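Local structure of 6-aminohexanoate-cyclic-dimer hydrolase (Arthrobacter sp., 3A2Q) at residues 262-267 against 279-284. The protein hydrolyses the cyclic dimer of 6-aminohexanoate, a nylon-6 by-product, to the linear dimer, as an amidase-family enzyme that forms homodimers. The protein carries 1 engineered substitution. Residues are numbered along the deposited sequence; the frame is centred on the assembly and turned at random.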
ATOM      1  N   VAL A 262      18.004  -3.636 -14.001  1.00 28.80           N
ATOM      2  CA  VAL A 262      17.062  -2.541 -14.174  1.00 31.06           C
ATOM      3  C   VAL A 262      16.163  -2.813 -15.371  1.00 29.00           C
ATOM      4  O   VAL A 262      16.611  -3.309 -16.407  1.00 28.30           O
ATOM      5  CB  VAL A 262      17.796  -1.181 -14.352  1.00 35.05           C
ATOM      6  CG1 VAL A 262      18.775  -1.255 -15.501  1.00 38.98           C
ATOM      7  CG2 VAL A 262      16.784  -0.067 -14.591  1.00 34.93           C
ATOM      8  N   LEU A 263      14.880  -2.512 -15.204  1.00 27.59           N
ATOM      9  CA  LEU A 263      13.888  -2.719 -16.247  1.00 27.07           C
ATOM     10  C   LEU A 263      13.299  -1.375 -16.656  1.00 26.66           C
ATOM     11  O   LEU A 263      12.716  -0.668 -15.826  1.00 27.53           O
ATOM     12  CB  LEU A 263      12.774  -3.631 -15.723  1.00 23.49           C
ATOM     13  CG  LEU A 263      11.577  -3.882 -16.651  1.00 26.23           C
ATOM     14  CD1 LEU A 263      12.045  -4.580 -17.925  1.00 24.19           C
ATOM     15  CD2 LEU A 263      10.536  -4.742 -15.928  1.00 26.26           C
ATOM     16  N   THR A 264      13.445  -1.017 -17.929  1.00 27.60           N
ATOM     17  CA  THR A 264      12.905   0.251 -18.404  1.00 26.07           C
ATOM     18  C   THR A 264      12.023   0.150 -19.651  1.00 29.18           C
ATOM     19  O   THR A 264      11.978   1.059 -20.481  1.00 28.93           O
ATOM     20  CB  THR A 264      14.026   1.286 -18.630  1.00 24.49           C
ATOM     21  OG1 THR A 264      15.033   0.737 -19.485  1.00 31.24           O
ATOM     22  CG2 THR A 264      14.652   1.676 -17.293  1.00 26.29           C
ATOM     23  N   HIS A 265      11.330  -0.976 -19.781  1.00 27.79           N
ATOM     24  CA  HIS A 265      10.384  -1.186 -20.874  1.00 27.36           C
ATOM     25  C   HIS A 265       9.365  -2.181 -20.333  1.00 26.76           C
ATOM     26  O   HIS A 265       9.582  -2.769 -19.272  1.00 24.94           O
ATOM     27  CB  HIS A 265      11.074  -1.734 -22.140  1.00 27.50           C
ATOM     28  CG  HIS A 265      11.470  -3.177 -22.059  1.00 30.11           C
ATOM     29  ND1 HIS A 265      12.544  -3.618 -21.317  1.00 29.85           N
ATOM     30  CD2 HIS A 265      10.934  -4.278 -22.637  1.00 25.94           C
ATOM     31  CE1 HIS A 265      12.653  -4.930 -21.442  1.00 30.92           C
ATOM     32  NE2 HIS A 265      11.687  -5.354 -22.238  1.00 30.50           N
ATOM     33  N   ASN A 266       8.242  -2.340 -21.023  1.00 24.66           N
ATOM     34  CA  ASN A 266       7.224  -3.295 -20.589  1.00 25.60           C
ATOM     35  C   ASN A 266       7.540  -4.629 -21.255  1.00 25.72           C
ATOM     36  O   ASN A 266       7.287  -4.808 -22.443  1.00 26.92           O
ATOM     37  CB  ASN A 266       5.833  -2.827 -21.001  1.00 24.43           C
ATOM     38  CG  ASN A 266       4.780  -3.889 -20.769  1.00 28.99           C
ATOM     39  OD1 ASN A 266       5.009  -4.852 -20.039  1.00 27.41           O
ATOM     40  ND2 ASN A 266       3.616  -3.714 -21.381  1.00 26.44           N
ATOM     41  N   PRO A 267       8.087  -5.587 -20.490  1.00 23.62           N
ATOM     42  CA  PRO A 267       8.448  -6.906 -21.018  1.00 24.73           C
ATOM     43  C   PRO A 267       7.312  -7.727 -21.599  1.00 24.69           C
ATOM     44  O   PRO A 267       7.554  -8.656 -22.366  1.00 25.31           O
ATOM     45  CB  PRO A 267       9.111  -7.593 -19.826  1.00 28.31           C
ATOM     46  CG  PRO A 267       8.467  -6.956 -18.653  1.00 24.75           C
ATOM     47  CD  PRO A 267       8.340  -5.509 -19.039  1.00 26.19           C
ATOM     48  N   ALA A 279      12.387   6.807 -17.321  1.00 25.09           N
ATOM     49  CA  ALA A 279      13.540   7.662 -17.052  1.00 28.29           C
ATOM     50  C   ALA A 279      13.840   7.801 -15.559  1.00 25.84           C
ATOM     51  O   ALA A 279      14.995   7.947 -15.169  1.00 26.82           O
ATOM     52  CB  ALA A 279      13.326   9.039 -17.680  1.00 25.08           C
ATOM     53  N   ALA A 280      12.800   7.765 -14.729  1.00 25.54           N
ATOM     54  CA  ALA A 280      12.972   7.881 -13.284  1.00 24.71           C
ATOM     55  C   ALA A 280      13.710   6.652 -12.781  1.00 24.25           C
ATOM     56  O   ALA A 280      14.629   6.752 -11.972  1.00 27.12           O
ATOM     57  CB  ALA A 280      11.608   7.991 -12.594  1.00 25.07           C
ATOM     58  N   ALA A 281      13.300   5.485 -13.265  1.00 25.40           N
ATOM     59  CA  ALA A 281      13.942   4.237 -12.864  1.00 24.68           C
ATOM     60  C   ALA A 281      15.383   4.222 -13.375  1.00 24.82           C
ATOM     61  O   ALA A 281      16.305   3.812 -12.665  1.00 26.04           O
ATOM     62  CB  ALA A 281      13.170   3.053 -13.426  1.00 22.13           C
ATOM     63  N   ARG A 282      15.575   4.676 -14.608  1.00 26.00           N
ATOM     64  CA  ARG A 282      16.910   4.716 -15.197  1.00 27.09           C
ATOM     65  C   ARG A 282      17.813   5.614 -14.345  1.00 26.80           C
ATOM     66  O   ARG A 282      18.953   5.258 -14.041  1.00 27.10           O
ATOM     67  CB  ARG A 282      16.825   5.234 -16.640  1.00 29.77           C
ATOM     68  CG  ARG A 282      18.160   5.345 -17.371  1.00 33.03           C
ATOM     69  CD  ARG A 282      18.906   4.021 -17.408  1.00 36.96           C
ATOM     70  NE  ARG A 282      18.187   2.992 -18.155  1.00 34.08           N
ATOM     71  CZ  ARG A 282      18.636   1.753 -18.332  1.00 38.11           C
ATOM     72  NH1 ARG A 282      19.804   1.388 -17.816  1.00 31.54           N
ATOM     73  NH2 ARG A 282      17.918   0.878 -19.021  1.00 34.93           N
ATOM     74  N   GLY A 283      17.284   6.767 -13.951  1.00 27.86           N
ATOM     75  CA  GLY A 283      18.037   7.700 -13.130  1.00 27.86           C
ATOM     76  C   GLY A 283      18.458   7.097 -11.803  1.00 30.05           C
ATOM     77  O   GLY A 283      19.563   7.350 -11.327  1.00 29.04           O
ATOM     78  N   ALA A 284      17.574   6.308 -11.197  1.00 28.70           N
ATOM     79  CA  ALA A 284      17.872   5.666  -9.922  1.00 26.85           C
ATOM     80  C   ALA A 284      18.949   4.605 -10.130  1.00 27.29           C
ATOM     81  O   ALA A 284      19.817   4.418  -9.281  1.00 27.45           O
ATOM     82  CB  ALA A 284      16.608   5.028  -9.344  1.00 25.69           C
TER
HETATM   83  O   HOH W   1      15.828   3.595 -20.166  1.00 36.70           O
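The beta-alpha-beta crossover of the amidase fold, here running from strand 259-262 through helix 275-290 to the parallel strand 294-297, outermost within this chain, brings V262 and T264 at the exit of the first strand against A281 and R282 on the connecting helix. It is a worked example of how a crossover helix can be tied to its sheet by one long side chain, and it lies away from the substrate pocket. The chain of R282 leaves the helix with CG anti to the backbone N (chi1 179°), then bends at both chi2 and chi3, which brings the guanidinium to V262 and T264; the side chain of R282 crosses those of T264 and V262 at about a right angle. NH2 of R282 donates a hydrogen bond of 2.9 Å to OG1 of T264; the N-H...O angle of 145° is somewhat bent, and the hydroxyl oxygen sits at the edge of the guanidinium, tilted 20° from its plane. OG1 of T264, held between its backbone N and carbonyl carbon, faces NH2 of R282, with the methyl CG2 of T264 3.8 Å from that nitrogen and 4.4 Å from CB of A281. V262 adds a van der Waals contact, its CG1 lying oblique to the guanidinium, 3.7 Å from NH1 of R282. That same NH1 forms a salt bridge with D297, so the guanidinium links the loop leaving strand 259-262 to the end of strand 294-297, and the two partners together should restrain its rotation. A281, buried and pointing toward the loop, also touches P387 of strand 383-387. A water molecule completes the polar link: it accepts a hydrogen bond from NE of R282 at 3.2 Å and lies 3.0 Å from OG1 of T264.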